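PDB 5Z9J: putative P450-like enzyme from Streptomyces himastatinicus ATCC 53653, which probably acts as a heme-dependent monooxygenase of the cytochrome P450 family in bacterial secondary metabolism. Local coordinates for residues K25-D30 / W36-Y41; A45-N50 / Q306-W311. One frame throughout, in Å; residues are numbered along the deposited sequence.

Contact 1: residues K25-D30 / W36-Y41; sequences KIVDYD and WNVYGY. With TAM (tris(hydroxyethyl)aminomethane), chain F.
V27, D28 and Y29 pair with V38, N37 and W36 in an antiparallel beta hairpin of the mixed sheet of this P450 fold. Strand 27-30 forms one edge of the sheet, and strand 35-38 beside it is flanked by strand 307-310. D28 and N37 form the hydrogen-bonded pair: D28 N bonds N37 O, and N37 N bonds D28 O at 2.8 Å. V27-V38 and Y29-W36 are non-hydrogen-bonded pairs. Beyond them Y39 N donates to I26 O at 2.8 Å, so the pairing runs on into the turn before G40, the N-cap of helix 41-48.

The face of V27, Y29, W36 and V38 is apolar, and Y29 with W36 makes its aromatic part. Y29 turns its edge toward the face of the five-membered ring of W36, with planes at 56°. Y29 CD1 is 3.4 Å from W36 CE2, and Y29 CB makes a CH-pi contact over the six-membered ring. V27 CG1 reaches the edge of the same indole, 4.0 Å from W36 CE3.

The other face is polar and borders the TAM site. D30 OD1 is held by L33 N in the turn. D28 CG stands between its backbone N and carbonyl carbon (chi1 70°), which swings the carboxylate across to N37. N37 ND2 gives a hydrogen to the syn lone pair of D28 OD1 at 2.7 Å, although amide and carboxylate planes are 88° apart. The second carboxylate oxygen, D28 OD2, accepts a longer bond of 3.3 Å from Y39 OH, whose oxygen also lies 3.3 Å from TAM C6.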
loop_
_atom_site.group_PDB
_atom_site.type_symbol
_atom_site.label_atom_id
_atom_site.label_comp_id
_atom_site.label_asym_id
_atom_site.label_seq_id
_atom_site.Cartn_x
_atom_site.Cartn_y
_atom_site.Cartn_z
ATOM N N LYS A 25 -23.183 9.492 8.607
ATOM C CA LYS A 25 -23.541 8.179 9.139
ATOM C C LYS A 25 -22.276 7.314 9.138
ATOM O O LYS A 25 -21.422 7.425 8.258
ATOM C CB LYS A 25 -24.631 7.462 8.309
ATOM C CG LYS A 25 -25.432 8.271 7.252
ATOM C CD LYS A 25 -26.101 9.571 7.717
ATOM C CE LYS A 25 -26.582 10.373 6.497
ATOM N NZ LYS A 25 -26.961 11.780 6.802
ATOM N N ILE A 26 -22.169 6.455 10.135
ATOM C CA ILE A 26 -21.022 5.585 10.254
ATOM C C ILE A 26 -21.027 4.645 9.059
ATOM O O ILE A 26 -19.971 4.354 8.507
ATOM C CB ILE A 26 -21.063 4.781 11.580
ATOM C CG1 ILE A 26 -21.085 5.726 12.795
ATOM C CG2 ILE A 26 -19.901 3.805 11.659
ATOM C CD1 ILE A 26 -21.698 5.091 14.072
ATOM N N VAL A 27 -22.230 4.198 8.674
ATOM C CA VAL A 27 -22.443 3.314 7.522
ATOM C C VAL A 27 -23.430 3.893 6.519
ATOM O O VAL A 27 -24.485 4.385 6.906
ATOM C CB VAL A 27 -22.988 1.923 7.952
ATOM C CG1 VAL A 27 -23.230 1.037 6.739
ATOM C CG2 VAL A 27 -22.066 1.237 8.937
ATOM N N ASP A 28 -23.091 3.862 5.232
ATOM C CA ASP A 28 -24.062 4.258 4.198
ATOM C C ASP A 28 -23.962 3.333 2.979
ATOM O O ASP A 28 -23.092 2.446 2.903
ATOM C CB ASP A 28 -23.925 5.747 3.766
ATOM C CG ASP A 28 -22.652 6.063 2.959
ATOM O OD1 ASP A 28 -22.186 5.243 2.119
ATOM O OD2 ASP A 28 -22.109 7.177 3.138
ATOM N N TYR A 29 -24.914 3.511 2.070
ATOM C CA TYR A 29 -24.976 2.737 0.836
ATOM C C TYR A 29 -24.837 3.688 -0.358
ATOM O O TYR A 29 -25.445 4.756 -0.393
ATOM C CB TYR A 29 -26.296 1.949 0.768
ATOM C CG TYR A 29 -26.485 1.082 -0.461
ATOM C CD1 TYR A 29 -25.764 -0.084 -0.629
ATOM C CD2 TYR A 29 -27.390 1.446 -1.454
ATOM C CE1 TYR A 29 -25.941 -0.874 -1.743
ATOM C CE2 TYR A 29 -27.575 0.671 -2.564
ATOM C CZ TYR A 29 -26.851 -0.487 -2.711
ATOM O OH TYR A 29 -27.028 -1.260 -3.838
ATOM N N ASP A 30 -24.012 3.314 -1.316
ATOM C CA ASP A 30 -23.870 4.085 -2.538
ATOM C C ASP A 30 -24.735 3.419 -3.611
ATOM O O ASP A 30 -24.369 2.362 -4.145
ATOM C CB ASP A 30 -22.398 4.156 -2.945
ATOM C CG ASP A 30 -22.142 5.153 -4.060
ATOM O OD1 ASP A 30 -22.998 5.320 -4.957
ATOM O OD2 ASP A 30 -21.085 5.803 -4.026
ATOM N N TRP A 36 -21.494 -0.587 -0.092
ATOM C CA TRP A 36 -21.658 -0.061 1.251
ATOM C C TRP A 36 -20.334 0.540 1.694
ATOM O O TRP A 36 -19.262 0.098 1.230
ATOM C CB TRP A 36 -22.121 -1.166 2.219
ATOM C CG TRP A 36 -23.470 -1.791 1.901
ATOM C CD1 TRP A 36 -23.743 -2.752 0.956
ATOM C CD2 TRP A 36 -24.721 -1.503 2.544
ATOM N NE1 TRP A 36 -25.080 -3.050 0.957
ATOM C CE2 TRP A 36 -25.703 -2.311 1.935
ATOM C CE3 TRP A 36 -25.103 -0.635 3.577
ATOM C CZ2 TRP A 36 -27.046 -2.280 2.317
ATOM C CZ3 TRP A 36 -26.442 -0.603 3.958
ATOM C CH2 TRP A 36 -27.393 -1.419 3.336
ATOM N N ASN A 37 -20.429 1.597 2.514
ATOM C CA ASN A 37 -19.309 2.331 3.110
ATOM C C ASN A 37 -19.321 2.285 4.640
ATOM O O ASN A 37 -20.363 2.528 5.235
ATOM C CB ASN A 37 -19.329 3.814 2.663
ATOM C CG ASN A 37 -19.141 4.001 1.156
ATOM O OD1 ASN A 37 -18.095 3.673 0.630
ATOM N ND2 ASN A 37 -20.141 4.539 0.473
ATOM N N VAL A 38 -18.181 1.997 5.271
ATOM C CA VAL A 38 -18.019 2.094 6.746
ATOM C C VAL A 38 -16.934 3.123 7.090
ATOM O O VAL A 38 -15.804 3.012 6.577
ATOM C CB VAL A 38 -17.597 0.732 7.378
ATOM C CG1 VAL A 38 -17.501 0.815 8.912
ATOM C CG2 VAL A 38 -18.550 -0.335 7.007
ATOM N N TYR A 39 -17.222 4.089 7.957
ATOM C CA TYR A 39 -16.244 5.145 8.282
ATOM C C TYR A 39 -15.784 5.165 9.784
ATOM O O TYR A 39 -14.824 5.877 10.144
ATOM C CB TYR A 39 -16.808 6.519 7.943
ATOM C CG TYR A 39 -17.351 6.660 6.545
ATOM C CD1 TYR A 39 -16.525 6.569 5.425
ATOM C CD2 TYR A 39 -18.680 6.934 6.343
ATOM C CE1 TYR A 39 -17.042 6.708 4.152
ATOM C CE2 TYR A 39 -19.197 7.082 5.072
ATOM C CZ TYR A 39 -18.366 6.960 3.980
ATOM O OH TYR A 39 -18.878 7.104 2.710
ATOM N N GLY A 40 -16.423 4.373 10.640
ATOM C CA GLY A 40 -16.132 4.446 12.064
ATOM C C GLY A 40 -14.950 3.570 12.423
ATOM O O GLY A 40 -14.657 2.584 11.710
ATOM N N TYR A 41 -14.197 3.961 13.448
ATOM C CA TYR A 41 -13.008 3.154 13.806
ATOM C C TYR A 41 -13.398 1.824 14.480
ATOM O O TYR A 41 -12.959 0.763 14.014
ATOM C CB TYR A 41 -12.011 3.957 14.663
ATOM C CG TYR A 41 -10.768 3.208 15.126
ATOM C CD1 TYR A 41 -9.528 3.291 14.434
ATOM C CD2 TYR A 41 -10.818 2.413 16.261
ATOM C CE1 TYR A 41 -8.394 2.601 14.912
ATOM C CE2 TYR A 41 -9.713 1.728 16.714
ATOM C CZ TYR A 41 -8.518 1.819 16.038
ATOM O OH TYR A 41 -7.463 1.114 16.548
HETATM C C TAM F . -17.384 7.552 -1.255
HETATM C C1 TAM F . -18.638 8.194 -0.535
HETATM C C2 TAM F . -16.570 8.596 -2.039
HETATM C C3 TAM F . -16.482 6.849 -0.200
HETATM C C4 TAM F . -18.471 9.700 -0.308
HETATM C C5 TAM F . -15.400 7.887 -2.705
HETATM C C6 TAM F . -16.121 7.722 1.023
HETATM N N TAM F . -17.821 6.521 -2.191
HETATM O O4 TAM F . -19.041 10.427 -1.380
HETATM O O5 TAM F . -15.861 6.582 -3.096
HETATM O O6 TAM F . -15.244 8.750 0.613
#

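Contact 2: residues A45-N50 / Q306-W311; sequences AAILSN and QLLLVW. With TAM (tris(hydroxyethyl)aminomethane), chain F.
W311 carries the flat group here, and one face of its indole is covered by TAM. TAM C3 lies 3.0 Å above the plane of the W311 ring, nearer the rim than the ring centre, and its nearest ring atom is W311 CZ2 at 3.4 Å. TAM C6 lies over the same indole, 3.8 Å from W311 NE1. The ring of Y39 meets the indole with planes about 25° apart. W311 NE1 gives its hydrogen to N37 OD1, which helps to hold the indole in this rotation. With an alanine at W311, N37 OD1 would probably lose its donor and TAM the aromatic surface beneath it.

The indole of W311 lies on the far side of strand 307-310 from helix 41-48. The contact between the segments is made by aliphatic side chains on the helix side of the strand. I47 and L308 meet tip to tip, with I47 CD1 3.6 Å from L308 CD2. With CG anti to the backbone N (chi1 -179°), L308 carries its CD2 methyl out to the helix. I47 and V310 instead lie alongside one another, running opposite ways, and I47 CG2 touches V310 CG2 at 3.8 Å. L48 adds a looser touch, L48 CD2 to V310 CG1 at 4.3 Å. The four residues are buried and the packing is purely apolar.

The contact packs helix 41-48 against the mixed beta sheet of the P450 fold. I47 also rests on V38 of strand 35-38 and on F54 of strand 54-55. L48 and V310 both touch V287 and R289 of strand 287-291. The side chain of L48, at the end of helix 41-48, comes within about 5 Å of the heme beside R289, a heme-binding residue of strand 287-291.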
loop_
_atom_site.group_PDB
_atom_site.type_symbol
_atom_site.label_atom_id
_atom_site.label_comp_id
_atom_site.label_asym_id
_atom_site.label_seq_id
_atom_site.Cartn_x
_atom_site.Cartn_y
_atom_site.Cartn_z
ATOM N N ALA A 45 -12.388 -1.762 12.580
ATOM C CA ALA A 45 -11.492 -2.661 13.297
ATOM C C ALA A 45 -12.155 -4.021 13.499
ATOM O O ALA A 45 -11.550 -5.066 13.244
ATOM C CB ALA A 45 -11.090 -2.053 14.646
ATOM N N ALA A 46 -13.401 -4.011 13.955
ATOM C CA ALA A 46 -14.115 -5.272 14.141
ATOM C C ALA A 46 -14.303 -6.019 12.812
ATOM O O ALA A 46 -14.247 -7.226 12.787
ATOM C CB ALA A 46 -15.426 -5.043 14.773
ATOM N N ILE A 47 -14.602 -5.294 11.741
ATOM C CA ILE A 47 -14.827 -5.898 10.441
ATOM C C ILE A 47 -13.559 -6.612 9.966
ATOM O O ILE A 47 -13.628 -7.743 9.463
ATOM C CB ILE A 47 -15.287 -4.847 9.372
ATOM C CG1 ILE A 47 -16.764 -4.475 9.588
ATOM C CG2 ILE A 47 -15.091 -5.392 7.933
ATOM C CD1 ILE A 47 -17.210 -3.236 8.806
ATOM N N LEU A 48 -12.429 -5.934 10.126
ATOM C CA LEU A 48 -11.120 -6.474 9.678
ATOM C C LEU A 48 -10.763 -7.724 10.511
ATOM O O LEU A 48 -10.097 -8.620 9.997
ATOM C CB LEU A 48 -10.020 -5.399 9.791
ATOM C CG LEU A 48 -10.180 -4.163 8.902
ATOM C CD1 LEU A 48 -9.074 -3.145 9.201
ATOM C CD2 LEU A 48 -10.119 -4.544 7.395
ATOM N N SER A 49 -11.228 -7.782 11.776
ATOM C CA SER A 49 -10.967 -8.939 12.644
ATOM C C SER A 49 -11.993 -10.078 12.503
ATOM O O SER A 49 -11.938 -11.077 13.217
ATOM C CB SER A 49 -10.905 -8.497 14.110
ATOM O OG SER A 49 -9.927 -7.499 14.236
ATOM N N ASN A 50 -12.949 -9.900 11.606
ATOM C CA ASN A 50 -13.939 -10.909 11.372
ATOM C C ASN A 50 -13.897 -11.376 9.922
ATOM O O ASN A 50 -14.843 -11.117 9.168
ATOM C CB ASN A 50 -15.326 -10.350 11.708
ATOM C CG ASN A 50 -16.376 -11.424 11.777
ATOM O OD1 ASN A 50 -16.140 -12.555 11.347
ATOM N ND2 ASN A 50 -17.545 -11.085 12.312
ATOM N N GLN A 306 -22.583 -8.594 -0.325
ATOM C CA GLN A 306 -22.448 -7.181 -0.653
ATOM C C GLN A 306 -20.995 -6.756 -0.605
ATOM O O GLN A 306 -20.192 -7.342 0.131
ATOM C CB GLN A 306 -23.268 -6.307 0.306
ATOM C CG GLN A 306 -24.801 -6.451 0.235
ATOM C CD GLN A 306 -25.368 -6.122 -1.121
ATOM O OE1 GLN A 306 -25.253 -4.984 -1.586
ATOM N NE2 GLN A 306 -26.049 -7.097 -1.739
ATOM N N LEU A 307 -20.643 -5.782 -1.439
ATOM C CA LEU A 307 -19.319 -5.197 -1.410
ATOM C C LEU A 307 -19.290 -4.095 -0.340
ATOM O O LEU A 307 -20.092 -3.164 -0.390
ATOM C CB LEU A 307 -18.958 -4.616 -2.775
ATOM C CG LEU A 307 -17.603 -3.934 -2.942
ATOM C CD1 LEU A 307 -16.452 -4.923 -2.676
ATOM C CD2 LEU A 307 -17.456 -3.363 -4.356
ATOM N N LEU A 308 -18.365 -4.221 0.603
ATOM C CA LEU A 308 -18.187 -3.251 1.670
ATOM C C LEU A 308 -16.790 -2.643 1.642
ATOM O O LEU A 308 -15.760 -3.363 1.691
ATOM C CB LEU A 308 -18.494 -3.895 3.029
ATOM C CG LEU A 308 -18.381 -3.025 4.287
ATOM C CD1 LEU A 308 -19.503 -2.057 4.279
ATOM C CD2 LEU A 308 -18.500 -3.895 5.544
ATOM N N LEU A 309 -16.780 -1.315 1.520
ATOM C CA LEU A 309 -15.574 -0.515 1.572
ATOM C C LEU A 309 -15.339 -0.041 2.982
ATOM O O LEU A 309 -16.110 0.747 3.523
ATOM C CB LEU A 309 -15.672 0.684 0.643
ATOM C CG LEU A 309 -15.845 0.233 -0.812
ATOM C CD1 LEU A 309 -15.764 1.405 -1.785
ATOM C CD2 LEU A 309 -14.884 -0.892 -1.182
ATOM N N VAL A 310 -14.259 -0.552 3.561
ATOM C CA VAL A 310 -13.817 -0.210 4.890
ATOM C C VAL A 310 -12.854 0.993 4.797
ATOM O O VAL A 310 -11.706 0.838 4.299
ATOM C CB VAL A 310 -13.125 -1.396 5.557
ATOM C CG1 VAL A 310 -12.558 -1.006 6.901
ATOM C CG2 VAL A 310 -14.049 -2.599 5.634
ATOM N N TRP A 311 -13.322 2.192 5.198
ATOM C CA TRP A 311 -12.479 3.393 5.023
ATOM C C TRP A 311 -11.553 3.617 6.231
ATOM O O TRP A 311 -11.870 4.335 7.187
ATOM C CB TRP A 311 -13.328 4.615 4.699
ATOM C CG TRP A 311 -14.024 4.447 3.383
ATOM C CD1 TRP A 311 -15.347 4.120 3.174
ATOM C CD2 TRP A 311 -13.428 4.570 2.071
ATOM N NE1 TRP A 311 -15.598 4.022 1.807
ATOM C CE2 TRP A 311 -14.447 4.303 1.118
ATOM C CE3 TRP A 311 -12.145 4.882 1.618
ATOM C CZ2 TRP A 311 -14.204 4.340 -0.268
ATOM C CZ3 TRP A 311 -11.907 4.911 0.244
ATOM C CH2 TRP A 311 -12.933 4.639 -0.677
HETATM C C TAM F . -17.384 7.552 -1.255
HETATM C C1 TAM F . -18.638 8.194 -0.535
HETATM C C2 TAM F . -16.570 8.596 -2.039
HETATM C C3 TAM F . -16.482 6.849 -0.200
HETATM C C4 TAM F . -18.471 9.700 -0.308
HETATM C C5 TAM F . -15.400 7.887 -2.705
HETATM C C6 TAM F . -16.121 7.722 1.023
HETATM N N TAM F . -17.821 6.521 -2.191
HETATM O O4 TAM F . -19.041 10.427 -1.380
HETATM O O5 TAM F . -15.861 6.582 -3.096
HETATM O O6 TAM F . -15.244 8.750 0.613
#

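In the fold
Both contacts build on the same mixed sheet, where strands 35-38 and 307-310 are parallel neighbours. Contact 1 adds the edge hairpin and is only partly buried. Contact 2 is fully buried and brings helix 41-48, which follows directly after strand 35-38, onto the sheet. Their chemistry differs accordingly. The hairpin is held by backbone bonds, a carboxylate-amide pair and aromatic packing. The helix is held by aliphatic side chains. Their centres are about 10 Å apart, and they touch directly: W36 O probably accepts a hydrogen bond from L309 N, and V38 packs on L308. Together they supply D30, N37, Y39 and W311 to the TAM pocket.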